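Local coordinates for protein quinone oxidoreductase (Coxiella burnetii, PDB 3TQH) that binds NADPH in a Rossmann-type nucleotide domain and probably uses it to reduce quinones, as a member of the medium-chain dehydrogenase/reductase group, at residues H189-A194 with H311-L316; L157-A162 with E206-A211; Q11-G16 with V20-D25. All blocks are in the same frame, centred on the assembly; numbering follows the deposited sequence.

Contact 1 (H189-A194 with H311-L316). With NDP (NADPH dihydro-nicotinamide-adenine-dinucleotide phosphate), chain B.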
loop_
_atom_site.group_PDB
_atom_site.type_symbol
_atom_site.label_atom_id
_atom_site.label_comp_id
_atom_site.label_asym_id
_atom_site.label_seq_id
_atom_site.Cartn_x
_atom_site.Cartn_y
_atom_site.Cartn_z
ATOM N N HIS A 189 -11.492 -16.617 -4.523
ATOM C CA HIS A 189 -11.019 -17.885 -3.950
ATOM C C HIS A 189 -9.918 -18.510 -4.815
ATOM O O HIS A 189 -8.801 -18.736 -4.341
ATOM C CB HIS A 189 -12.223 -18.828 -3.807
ATOM C CG HIS A 189 -11.924 -20.156 -3.177
ATOM N ND1 HIS A 189 -11.401 -21.220 -3.885
ATOM C CD2 HIS A 189 -12.163 -20.622 -1.926
ATOM C CE1 HIS A 189 -11.287 -22.266 -3.085
ATOM N NE2 HIS A 189 -11.744 -21.930 -1.891
ATOM N N ALA A 190 -10.234 -18.760 -6.085
ATOM C CA ALA A 190 -9.296 -19.371 -7.036
ATOM C C ALA A 190 -8.019 -18.539 -7.231
ATOM O O ALA A 190 -6.920 -19.084 -7.325
ATOM C CB ALA A 190 -9.984 -19.598 -8.376
ATOM N N PHE A 191 -8.175 -17.222 -7.293
ATOM C CA PHE A 191 -7.047 -16.301 -7.411
ATOM C C PHE A 191 -6.077 -16.456 -6.232
ATOM O O PHE A 191 -4.867 -16.548 -6.418
ATOM C CB PHE A 191 -7.583 -14.862 -7.500
ATOM C CG PHE A 191 -6.523 -13.800 -7.499
ATOM C CD1 PHE A 191 -5.820 -13.499 -8.655
ATOM C CD2 PHE A 191 -6.253 -13.069 -6.348
ATOM C CE1 PHE A 191 -4.842 -12.495 -8.661
ATOM C CE2 PHE A 191 -5.280 -12.067 -6.346
ATOM C CZ PHE A 191 -4.576 -11.784 -7.505
ATOM N N LEU A 192 -6.621 -16.505 -5.021
ATOM C CA LEU A 192 -5.797 -16.565 -3.818
ATOM C C LEU A 192 -5.178 -17.945 -3.580
ATOM O O LEU A 192 -4.057 -18.045 -3.088
ATOM C CB LEU A 192 -6.611 -16.112 -2.599
ATOM C CG LEU A 192 -7.056 -14.651 -2.648
ATOM C CD1 LEU A 192 -7.913 -14.301 -1.424
ATOM C CD2 LEU A 192 -5.847 -13.715 -2.761
ATOM N N LYS A 193 -5.902 -19.003 -3.930
ATOM C CA LYS A 193 -5.347 -20.358 -3.868
ATOM C C LYS A 193 -4.099 -20.435 -4.737
ATOM O O LYS A 193 -3.055 -20.923 -4.290
ATOM C CB LYS A 193 -6.368 -21.400 -4.321
ATOM C CG LYS A 193 -7.453 -21.696 -3.282
ATOM C CD LYS A 193 -7.063 -22.842 -2.349
ATOM C CE LYS A 193 -8.207 -23.224 -1.421
ATOM N NZ LYS A 193 -8.017 -24.587 -0.836
ATOM N N ALA A 194 -4.207 -19.923 -5.961
ATOM C CA ALA A 194 -3.092 -19.920 -6.914
ATOM C C ALA A 194 -1.874 -19.115 -6.429
ATOM O O ALA A 194 -0.744 -19.423 -6.809
ATOM C CB ALA A 194 -3.560 -19.414 -8.280
ATOM N N HIS A 311 -13.266 -3.263 -2.916
ATOM C CA HIS A 311 -13.237 -4.570 -3.573
ATOM C C HIS A 311 -12.269 -4.652 -4.767
ATOM O O HIS A 311 -12.408 -5.500 -5.644
ATOM C CB HIS A 311 -14.662 -4.988 -3.932
ATOM C CG HIS A 311 -15.493 -5.299 -2.728
ATOM N ND1 HIS A 311 -16.558 -4.521 -2.330
ATOM C CD2 HIS A 311 -15.368 -6.269 -1.794
ATOM C CE1 HIS A 311 -17.072 -5.018 -1.218
ATOM N NE2 HIS A 311 -16.368 -6.080 -0.874
ATOM N N VAL A 312 -11.258 -3.796 -4.769
ATOM C CA VAL A 312 -10.222 -3.877 -5.783
ATOM C C VAL A 312 -9.365 -5.120 -5.538
ATOM O O VAL A 312 -8.911 -5.361 -4.421
ATOM C CB VAL A 312 -9.322 -2.625 -5.789
ATOM C CG1 VAL A 312 -8.155 -2.818 -6.727
ATOM C CG2 VAL A 312 -10.120 -1.416 -6.193
ATOM N N ARG A 313 -9.180 -5.915 -6.590
ATOM C CA ARG A 313 -8.242 -7.027 -6.570
ATOM C C ARG A 313 -6.900 -6.455 -6.994
ATOM O O ARG A 313 -6.816 -5.779 -8.021
ATOM C CB ARG A 313 -8.684 -8.125 -7.538
ATOM C CG ARG A 313 -7.783 -9.346 -7.543
ATOM C CD ARG A 313 -7.948 -10.188 -8.795
ATOM N NE ARG A 313 -9.188 -10.953 -8.782
ATOM C CZ ARG A 313 -9.414 -12.042 -9.516
ATOM N NH1 ARG A 313 -8.486 -12.507 -10.348
ATOM N NH2 ARG A 313 -10.577 -12.677 -9.417
ATOM N N GLY A 314 -5.860 -6.696 -6.200
ATOM C CA GLY A 314 -4.525 -6.169 -6.498
ATOM C C GLY A 314 -4.431 -4.649 -6.479
ATOM O O GLY A 314 -4.899 -3.999 -5.541
ATOM N N LYS A 315 -3.833 -4.084 -7.527
ATOM C CA LYS A 315 -3.494 -2.662 -7.557
ATOM C C LYS A 315 -4.129 -1.938 -8.728
ATOM O O LYS A 315 -4.248 -2.494 -9.824
ATOM C CB LYS A 315 -1.976 -2.484 -7.648
ATOM C CG LYS A 315 -1.190 -2.893 -6.408
ATOM C CD LYS A 315 -1.503 -2.043 -5.178
ATOM C CE LYS A 315 -1.110 -0.577 -5.350
ATOM N NZ LYS A 315 -1.290 0.192 -4.084
ATOM N N LEU A 316 -4.546 -0.696 -8.474
ATOM C CA LEU A 316 -4.905 0.244 -9.526
ATOM C C LEU A 316 -3.702 1.151 -9.718
ATOM O O LEU A 316 -3.002 1.473 -8.749
ATOM C CB LEU A 316 -6.127 1.082 -9.137
ATOM C CG LEU A 316 -7.408 0.351 -8.724
ATOM C CD1 LEU A 316 -8.486 1.368 -8.366
ATOM C CD2 LEU A 316 -7.888 -0.591 -9.820
HETATM P PA NDP B . -7.451 -2.581 -0.763
HETATM O O1A NDP B . -8.470 -1.581 -1.135
HETATM O O2A NDP B . -6.537 -2.866 -1.886
HETATM O O5B NDP B . -8.157 -3.951 -0.309
HETATM C C5B NDP B . -9.289 -4.409 -1.024
HETATM C C4B NDP B . -9.607 -5.842 -0.625
HETATM O O4B NDP B . -10.262 -5.843 0.626
HETATM C C3B NDP B . -10.534 -6.569 -1.590
HETATM O O3B NDP B . -9.802 -7.537 -2.312
HETATM C C2B NDP B . -11.610 -7.202 -0.714
HETATM O O2B NDP B . -11.788 -8.578 -0.968
HETATM C C1B NDP B . -11.079 -6.989 0.693
HETATM N N9A NDP B . -12.114 -6.780 1.717
HETATM C C8A NDP B . -13.002 -5.735 1.794
HETATM N N7A NDP B . -13.763 -5.899 2.896
HETATM C C5A NDP B . -13.375 -7.029 3.522
HETATM C C6A NDP B . -13.829 -7.648 4.678
HETATM N N6A NDP B . -14.822 -7.108 5.363
HETATM N N1A NDP B . -13.244 -8.822 5.096
HETATM C C2A NDP B . -12.203 -9.370 4.360
HETATM N N3A NDP B . -11.745 -8.750 3.211
HETATM C C4A NDP B . -12.331 -7.594 2.797
HETATM O O3 NDP B . -6.642 -2.106 0.546
HETATM P PN NDP B . -5.062 -2.281 0.828
HETATM O O1N NDP B . -4.314 -1.326 -0.016
HETATM O O2N NDP B . -4.655 -3.694 0.834
HETATM O O5D NDP B . -5.008 -1.738 2.340
HETATM C C5D NDP B . -5.816 -2.292 3.360
HETATM C C4D NDP B . -5.867 -1.340 4.551
HETATM O O4D NDP B . -4.569 -1.148 5.079
HETATM C C3D NDP B . -6.402 0.027 4.150
HETATM O O3D NDP B . -7.342 0.461 5.106
HETATM C C2D NDP B . -5.176 0.914 4.119
HETATM O O2D NDP B . -5.473 2.268 4.408
HETATM C C1D NDP B . -4.276 0.239 5.159
HETATM N N1N NDP B . -2.823 0.463 4.978
HETATM C C2N NDP B . -2.104 0.888 6.068
HETATM C C3N NDP B . -0.745 1.183 5.990
HETATM C C7N NDP B . 0.028 1.645 7.191
HETATM O O7N NDP B . 1.399 1.941 7.040
HETATM N N7N NDP B . -0.590 1.776 8.364
HETATM C C4N NDP B . -0.061 1.028 4.661
HETATM C C5N NDP B . -0.897 0.552 3.516
HETATM C C6N NDP B . -2.245 0.288 3.740
HETATM P P2B NDP B . -13.116 -9.128 -1.695
HETATM O O1X NDP B . -12.879 -10.566 -2.083
HETATM O O2X NDP B . -13.397 -8.324 -2.941
HETATM O O3X NDP B . -14.313 -9.064 -0.785
#

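Contact 2 (L157-A162 with E206-A211). With NDP (NADPH dihydro-nicotinamide-adenine-dinucleotide phosphate), chain B.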
loop_
_atom_site.group_PDB
_atom_site.type_symbol
_atom_site.label_atom_id
_atom_site.label_comp_id
_atom_site.label_asym_id
_atom_site.label_seq_id
_atom_site.Cartn_x
_atom_site.Cartn_y
_atom_site.Cartn_z
ATOM N N LEU A 157 -3.282 -15.879 9.397
ATOM C CA LEU A 157 -4.540 -15.411 8.849
ATOM C C LEU A 157 -4.328 -13.997 8.311
ATOM O O LEU A 157 -4.010 -13.097 9.079
ATOM C CB LEU A 157 -5.631 -15.403 9.932
ATOM C CG LEU A 157 -6.958 -14.737 9.550
ATOM C CD1 LEU A 157 -7.603 -15.465 8.375
ATOM C CD2 LEU A 157 -7.917 -14.652 10.753
ATOM N N ILE A 158 -4.500 -13.820 7.000
ATOM C CA ILE A 158 -4.385 -12.522 6.343
ATOM C C ILE A 158 -5.770 -12.104 5.850
ATOM O O ILE A 158 -6.294 -12.677 4.899
ATOM C CB ILE A 158 -3.410 -12.586 5.134
ATOM C CG1 ILE A 158 -2.033 -13.105 5.577
ATOM C CG2 ILE A 158 -3.279 -11.233 4.467
ATOM C CD1 ILE A 158 -0.978 -13.099 4.496
ATOM N N HIS A 159 -6.371 -11.123 6.514
ATOM C CA HIS A 159 -7.651 -10.586 6.073
ATOM C C HIS A 159 -7.474 -9.790 4.785
ATOM O O HIS A 159 -6.417 -9.210 4.546
ATOM C CB HIS A 159 -8.268 -9.674 7.137
ATOM C CG HIS A 159 -8.892 -10.409 8.279
ATOM N ND1 HIS A 159 -10.068 -11.116 8.152
ATOM C CD2 HIS A 159 -8.520 -10.527 9.575
ATOM C CE1 HIS A 159 -10.386 -11.650 9.317
ATOM N NE2 HIS A 159 -9.464 -11.307 10.197
ATOM N N ALA A 160 -8.522 -9.751 3.967
ATOM C CA ALA A 160 -8.514 -8.949 2.750
ATOM C C ALA A 160 -7.372 -9.364 1.832
ATOM O O ALA A 160 -6.626 -8.523 1.340
ATOM C CB ALA A 160 -8.412 -7.468 3.091
ATOM N N GLY A 161 -7.260 -10.671 1.601
ATOM C CA GLY A 161 -6.131 -11.240 0.874
ATOM C C GLY A 161 -6.024 -10.861 -0.590
ATOM O O GLY A 161 -4.938 -10.917 -1.152
ATOM N N ALA A 162 -7.136 -10.476 -1.208
ATOM C CA ALA A 162 -7.168 -10.211 -2.651
ATOM C C ALA A 162 -6.753 -8.785 -3.019
ATOM O O ALA A 162 -6.576 -8.479 -4.194
ATOM C CB ALA A 162 -8.562 -10.512 -3.215
ATOM N N GLU A 206 -20.361 -16.975 6.292
ATOM C CA GLU A 206 -20.405 -17.215 7.735
ATOM C C GLU A 206 -19.314 -16.425 8.454
ATOM O O GLU A 206 -18.390 -15.905 7.827
ATOM C CB GLU A 206 -20.228 -18.707 8.051
ATOM C CG GLU A 206 -18.805 -19.246 7.782
ATOM C CD GLU A 206 -18.588 -20.679 8.279
ATOM O OE1 GLU A 206 -19.481 -21.243 8.965
ATOM O OE2 GLU A 206 -17.510 -21.239 7.970
ATOM N N ASP A 207 -19.443 -16.351 9.775
ATOM C CA ASP A 207 -18.420 -15.784 10.646
ATOM C C ASP A 207 -17.099 -16.490 10.353
ATOM O O ASP A 207 -17.013 -17.713 10.438
ATOM C CB ASP A 207 -18.846 -15.970 12.112
ATOM C CG ASP A 207 -17.790 -15.510 13.122
ATOM O OD1 ASP A 207 -16.860 -14.746 12.764
ATOM O OD2 ASP A 207 -17.906 -15.924 14.305
ATOM N N PHE A 208 -16.080 -15.719 9.985
ATOM C CA PHE A 208 -14.796 -16.296 9.590
ATOM C C PHE A 208 -14.165 -17.115 10.709
ATOM O O PHE A 208 -13.418 -18.053 10.434
ATOM C CB PHE A 208 -13.822 -15.219 9.091
ATOM C CG PHE A 208 -13.316 -14.305 10.166
ATOM C CD1 PHE A 208 -12.188 -14.646 10.912
ATOM C CD2 PHE A 208 -13.959 -13.110 10.432
ATOM C CE1 PHE A 208 -11.717 -13.817 11.913
ATOM C CE2 PHE A 208 -13.494 -12.267 11.428
ATOM C CZ PHE A 208 -12.367 -12.622 12.178
ATOM N N LEU A 209 -14.456 -16.765 11.963
ATOM C CA LEU A 209 -13.941 -17.524 13.102
ATOM C C LEU A 209 -14.385 -18.989 13.046
ATOM O O LEU A 209 -13.603 -19.887 13.352
ATOM C CB LEU A 209 -14.391 -16.905 14.431
ATOM C CG LEU A 209 -13.805 -15.540 14.804
ATOM C CD1 LEU A 209 -14.361 -15.081 16.150
ATOM C CD2 LEU A 209 -12.278 -15.576 14.837
ATOM N N LEU A 210 -15.638 -19.219 12.648
ATOM C CA LEU A 210 -16.197 -20.570 12.578
ATOM C C LEU A 210 -15.489 -21.441 11.548
ATOM O O LEU A 210 -15.409 -22.653 11.710
ATOM C CB LEU A 210 -17.690 -20.518 12.253
ATOM C CG LEU A 210 -18.589 -19.850 13.302
ATOM C CD1 LEU A 210 -20.008 -19.738 12.771
ATOM C CD2 LEU A 210 -18.563 -20.613 14.624
ATOM N N ALA A 211 -14.979 -20.815 10.493
ATOM C CA ALA A 211 -14.272 -21.518 9.430
ATOM C C ALA A 211 -12.838 -21.894 9.822
ATOM O O ALA A 211 -12.232 -22.755 9.180
ATOM C CB ALA A 211 -14.269 -20.668 8.159
HETATM P PA NDP B . -7.451 -2.581 -0.763
HETATM O O1A NDP B . -8.470 -1.581 -1.135
HETATM O O2A NDP B . -6.537 -2.866 -1.886
HETATM O O5B NDP B . -8.157 -3.951 -0.309
HETATM C C5B NDP B . -9.289 -4.409 -1.024
HETATM C C4B NDP B . -9.607 -5.842 -0.625
HETATM O O4B NDP B . -10.262 -5.843 0.626
HETATM C C3B NDP B . -10.534 -6.569 -1.590
HETATM O O3B NDP B . -9.802 -7.537 -2.312
HETATM C C2B NDP B . -11.610 -7.202 -0.714
HETATM O O2B NDP B . -11.788 -8.578 -0.968
HETATM C C1B NDP B . -11.079 -6.989 0.693
HETATM N N9A NDP B . -12.114 -6.780 1.717
HETATM C C8A NDP B . -13.002 -5.735 1.794
HETATM N N7A NDP B . -13.763 -5.899 2.896
HETATM C C5A NDP B . -13.375 -7.029 3.522
HETATM C C6A NDP B . -13.829 -7.648 4.678
HETATM N N6A NDP B . -14.822 -7.108 5.363
HETATM N N1A NDP B . -13.244 -8.822 5.096
HETATM C C2A NDP B . -12.203 -9.370 4.360
HETATM N N3A NDP B . -11.745 -8.750 3.211
HETATM C C4A NDP B . -12.331 -7.594 2.797
HETATM O O3 NDP B . -6.642 -2.106 0.546
HETATM P PN NDP B . -5.062 -2.281 0.828
HETATM O O1N NDP B . -4.314 -1.326 -0.016
HETATM O O2N NDP B . -4.655 -3.694 0.834
HETATM O O5D NDP B . -5.008 -1.738 2.340
HETATM C C5D NDP B . -5.816 -2.292 3.360
HETATM C C4D NDP B . -5.867 -1.340 4.551
HETATM O O4D NDP B . -4.569 -1.148 5.079
HETATM C C3D NDP B . -6.402 0.027 4.150
HETATM O O3D NDP B . -7.342 0.461 5.106
HETATM C C2D NDP B . -5.176 0.914 4.119
HETATM O O2D NDP B . -5.473 2.268 4.408
HETATM C C1D NDP B . -4.276 0.239 5.159
HETATM N N1N NDP B . -2.823 0.463 4.978
HETATM C C2N NDP B . -2.104 0.888 6.068
HETATM C C3N NDP B . -0.745 1.183 5.990
HETATM C C7N NDP B . 0.028 1.645 7.191
HETATM O O7N NDP B . 1.399 1.941 7.040
HETATM N N7N NDP B . -0.590 1.776 8.364
HETATM C C4N NDP B . -0.061 1.028 4.661
HETATM C C5N NDP B . -0.897 0.552 3.516
HETATM C C6N NDP B . -2.245 0.288 3.740
HETATM P P2B NDP B . -13.116 -9.128 -1.695
HETATM O O1X NDP B . -12.879 -10.566 -2.083
HETATM O O2X NDP B . -13.397 -8.324 -2.941
HETATM O O3X NDP B . -14.313 -9.064 -0.785
#

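Contact 3 (Q11-G16 with V20-D25)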
loop_
_atom_site.group_PDB
_atom_site.type_symbol
_atom_site.label_atom_id
_atom_site.label_comp_id
_atom_site.label_asym_id
_atom_site.label_seq_id
_atom_site.Cartn_x
_atom_site.Cartn_y
_atom_site.Cartn_z
ATOM N N GLN A 11 -5.691 17.601 -8.290
ATOM C CA GLN A 11 -5.837 18.257 -6.998
ATOM C C GLN A 11 -7.273 18.184 -6.542
ATOM O O GLN A 11 -8.158 17.857 -7.324
ATOM C CB GLN A 11 -5.374 19.710 -7.074
ATOM C CG GLN A 11 -3.864 19.846 -6.966
ATOM C CD GLN A 11 -3.358 21.258 -7.171
ATOM O OE1 GLN A 11 -2.153 21.468 -7.261
ATOM N NE2 GLN A 11 -4.264 22.230 -7.254
ATOM N N PHE A 12 -7.489 18.460 -5.264
ATOM C CA PHE A 12 -8.829 18.662 -4.737
ATOM C C PHE A 12 -8.818 19.919 -3.873
ATOM O O PHE A 12 -7.842 20.187 -3.178
ATOM C CB PHE A 12 -9.334 17.418 -3.979
ATOM C CG PHE A 12 -8.542 17.068 -2.735
ATOM C CD1 PHE A 12 -9.075 17.292 -1.473
ATOM C CD2 PHE A 12 -7.286 16.482 -2.826
ATOM C CE1 PHE A 12 -8.362 16.963 -0.320
ATOM C CE2 PHE A 12 -6.563 16.157 -1.680
ATOM C CZ PHE A 12 -7.104 16.398 -0.427
ATOM N N ASP A 13 -9.898 20.693 -3.952
ATOM C CA ASP A 13 -10.031 21.956 -3.230
ATOM C C ASP A 13 -10.778 21.790 -1.910
ATOM O O ASP A 13 -10.685 22.639 -1.028
ATOM C CB ASP A 13 -10.775 22.976 -4.099
ATOM C CG ASP A 13 -10.015 23.333 -5.366
ATOM O OD1 ASP A 13 -9.080 22.585 -5.731
ATOM O OD2 ASP A 13 -10.352 24.361 -5.998
ATOM N N GLN A 14 -11.528 20.702 -1.782
ATOM C CA GLN A 14 -12.342 20.462 -0.599
ATOM C C GLN A 14 -12.439 18.972 -0.346
ATOM O O GLN A 14 -12.342 18.171 -1.279
ATOM C CB GLN A 14 -13.747 21.049 -0.791
ATOM C CG GLN A 14 -14.447 20.577 -2.071
ATOM C CD GLN A 14 -15.763 21.293 -2.332
ATOM O OE1 GLN A 14 -16.720 21.164 -1.570
ATOM N NE2 GLN A 14 -15.816 22.040 -3.427
ATOM N N PHE A 15 -12.631 18.600 0.915
ATOM C CA PHE A 15 -12.859 17.206 1.263
ATOM C C PHE A 15 -14.254 16.820 0.807
ATOM O O PHE A 15 -15.214 17.550 1.039
ATOM C CB PHE A 15 -12.741 16.978 2.770
ATOM C CG PHE A 15 -11.393 17.322 3.336
ATOM C CD1 PHE A 15 -10.260 16.638 2.926
ATOM C CD2 PHE A 15 -11.263 18.318 4.294
ATOM C CE1 PHE A 15 -9.017 16.945 3.449
ATOM C CE2 PHE A 15 -10.018 18.633 4.823
ATOM C CZ PHE A 15 -8.893 17.943 4.398
ATOM N N GLY A 16 -14.374 15.674 0.156
ATOM C CA GLY A 16 -15.678 15.238 -0.315
ATOM C C GLY A 16 -15.605 13.946 -1.083
ATOM O O GLY A 16 -14.645 13.204 -0.942
ATOM N N VAL A 20 -14.640 15.598 -6.432
ATOM C CA VAL A 20 -13.829 16.774 -6.058
ATOM C C VAL A 20 -12.419 16.752 -6.654
ATOM O O VAL A 20 -11.710 17.754 -6.600
ATOM C CB VAL A 20 -13.707 16.962 -4.516
ATOM C CG1 VAL A 20 -15.081 17.066 -3.878
ATOM C CG2 VAL A 20 -12.898 15.843 -3.889
ATOM N N LEU A 21 -12.010 15.613 -7.207
ATOM C CA LEU A 21 -10.728 15.510 -7.893
ATOM C C LEU A 21 -10.790 16.224 -9.237
ATOM O O LEU A 21 -11.745 16.043 -9.988
ATOM C CB LEU A 21 -10.362 14.049 -8.113
ATOM C CG LEU A 21 -10.084 13.200 -6.874
ATOM C CD1 LEU A 21 -9.586 11.834 -7.305
ATOM C CD2 LEU A 21 -9.076 13.850 -5.972
ATOM N N LYS A 22 -9.774 17.030 -9.533
ATOM C CA LYS A 22 -9.714 17.780 -10.789
ATOM C C LYS A 22 -8.332 17.664 -11.425
ATOM O O LYS A 22 -7.316 17.699 -10.726
ATOM C CB LYS A 22 -10.016 19.262 -10.551
ATOM C CG LYS A 22 -11.137 19.543 -9.558
ATOM C CD LYS A 22 -11.464 21.035 -9.489
ATOM C CE LYS A 22 -10.430 21.807 -8.678
ATOM N NZ LYS A 22 -10.435 23.256 -9.016
ATOM N N LEU A 23 -8.305 17.530 -12.750
ATOM C CA LEU A 23 -7.060 17.618 -13.505
ATOM C C LEU A 23 -6.789 19.102 -13.698
ATOM O O LEU A 23 -7.576 19.803 -14.322
ATOM C CB LEU A 23 -7.174 16.899 -14.854
ATOM C CG LEU A 23 -5.877 16.692 -15.647
ATOM C CD1 LEU A 23 -4.951 15.733 -14.922
ATOM C CD2 LEU A 23 -6.175 16.179 -17.043
ATOM N N VAL A 24 -5.673 19.567 -13.145
ATOM C CA VAL A 24 -5.390 20.995 -13.012
ATOM C C VAL A 24 -3.984 21.320 -13.513
ATOM O O VAL A 24 -3.064 20.511 -13.383
ATOM C CB VAL A 24 -5.541 21.426 -11.520
ATOM C CG1 VAL A 24 -4.658 22.611 -11.176
ATOM C CG2 VAL A 24 -6.991 21.732 -11.201
ATOM N N ASP A 25 -3.839 22.496 -14.105
ATOM C CA ASP A 25 -2.529 23.045 -14.431
ATOM C C ASP A 25 -1.927 23.651 -13.170
ATOM O O ASP A 25 -2.577 24.437 -12.476
ATOM C CB ASP A 25 -2.634 24.117 -15.523
ATOM C CG ASP A 25 -2.719 23.529 -16.918
ATOM O OD1 ASP A 25 -2.202 22.406 -17.138
ATOM O OD2 ASP A 25 -3.295 24.202 -17.800
#

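Contact 1 (H189-A194 with H311-L316)
Arg313 lays its side chain across the ring of Phe191, and these two residues carry the whole contact between helix 186-195 and the loop that leads into strand 315-319. The backbones stay well apart, with 9.4 Å between the CA atoms of Phe191 and Arg313, and no hydrogen bond joins the segments. From its CB, Arg313 sets out toward the helix, CG anti to the backbone N (chi1 -178°), which brings CG over the far end of the ring, 3.9 Å from Phe191 CE2. CD comes next and sits squarely over the middle of the face, 3.8 Å from the Phe191 ring centroid, a CH-pi contact only 6° off the normal. A bend at chi3 then carries NE and CZ along toward the root of the phenylalanine. CZ lies 4.4 Å from the Phe191 centroid, so the cation-pi interaction is off-centre, and the guanidinium is tilted 34° from the ring plane. At the tip, NH1 reaches 3.3 Å from Phe191 CD1, while CB of Phe191 lies over one face of the guanidinium. The two side chains thus slide past each other in opposite directions, the methylenes taking the ring centre and the charge its proximal rim. Glu290 also touches Phe191. Beside this surface pair the same loop meets the cofactor: O3B of NADPH donates to Val312 O at 3.2 Å, and the edge of the His311 ring faces the 2'-phosphate, with CD2 3.1 Å from O2X. Tyr203, which touches His311, is itself hydrogen-bonded to NADPH. The pair therefore ties a helix of the Rossmann-type domain to the returning C-terminal chain, next to the adenosine-phosphate end of the NADPH site.

Contact 2 (L157-A162 with E206-A211)
His159 and Phe208 mark the closest approach of the two backbones, 9.8 Å between their CA atoms, so side chains alone bridge the gap. Segment 157-162 leaves parallel strand 155-158 and turns into a glycine-containing loop, whereas 206-211 winds into a short, weakly bonded helix about 208-211. Asp207 takes the N-cap position of that turn, its OD1 accepting a weak bond from Leu209 N. Phe208 follows directly and points at the strand end. With CG between its backbone N and carbonyl carbon (chi1 70°), Phe208 turns one face of its ring to the edge of His159: CE1 of His159 comes down over the middle of that face, 3.6 Å from Phe208 CZ, with NE2 of His159 just behind. The centroids are 4.7 Å apart and the planes stand at 86°, a T-shaped pair in which histidine supplies the edge and phenylalanine the face. Leu209 CG lies over the opposite face of Phe208, which is thereby held between two neighbours. Leu157 adds a lesser apolar contact, CD2 to Phe208 CE1 at 4.1 Å, obliquely to the ring. The buried imidazole is fixed in rotation by hydrogen bonds at both nitrogens, ND1 with Thr183 OG1 and NE2 with Ser231 OG. Beyond it the loop meets NADPH: Ala160 CA is 3.3 Å from N3A of the adenine, and Ala162 CB is 3.3 Å from O3B of the ribose. Gly161 probably begins the Rossmann-type GxGxxG motif. The aromatic pair lies between the sheet and helix 225-231, whose Gln230 and Ser231 touch Phe208 and whose Val227 touches His159, while Val219 of strand 216-221 and Ile201 of strand 199-202 pack against His159 and Phe208 respectively.

Contact 3 (Q11-G16 with V20-D25)
Gln11 and Lys22 face each other as an antiparallel hydrogen-bonded pair, a two-bond backbone link between strands 6-12 and 21-27. Gln11 N gives its hydrogen to Lys22 O at 2.9 Å, and Lys22 N returns a bond to Gln11 O, also 2.9 Å. Weaker CA-H...O contacts extend the pairing toward the turn, where Leu21 CA meets Gln11 O and Phe12 CA meets Val20 O, each at 3.5 Å.

Charge comes in on the side of the sheet that carries Gln11 and Lys22. The lysine chain bends at chi3 (-77°) and swings back to Asp13, its NZ 3.2 Å from Asp13 OD2 in a salt bridge. The ammonium approaches from above the carboxylate plane, 45° out of it, and the two chains cross at about a right angle. CE of Lys22 meanwhile rests against Asp13 OD1. On this side too, the amide of Gln11 hydrogen-bonds through OE1 to Thr26 OG1, while its NE2 makes a van der Waals contact with the methyl CG1 of Val24.

Apolar contacts gather round Val20. Its CG2 packs 3.9 Å from Phe12 CB and also meets the carbonyl O of Gln14, while CG1 lies against Gln14 CG and Gly16 CA. On the sheet face carrying Phe12 and Leu21, Leu21 CD2 touches Phe12 CB at 4.1 Å, and Leu21 goes on to helix 300-308.

The hairpin thus has two chemically distinct faces: Phe12 and Leu21 turn to the body of the protein, whereas the Asp13-Lys22 bridge, between exposed residues, is probably weakened by solvent screening.

Along the chain contact 3 closes first, within the N-terminal hairpin; contacts 2 and 1 follow with alternating segments, 157-162, 189-194, 206-211 and 311-316. Contacts 1 and 2 have centres 14 Å apart and meet directly, through a probable hydrogen bond from Gly314 N to Ala162 O (2.8 Å) and packing of Leu192 on the loop of 157-162. Both touch NADPH, so the strand-end loop and the returning C-terminal chain together border its adenosine half. Contact 3, centred about 30 Å from contact 1 and 36 Å from contact 2, touches neither; its two-stranded sheet packs on helices 47-53 and 300-308, away from the nucleotide-binding parallel sheet.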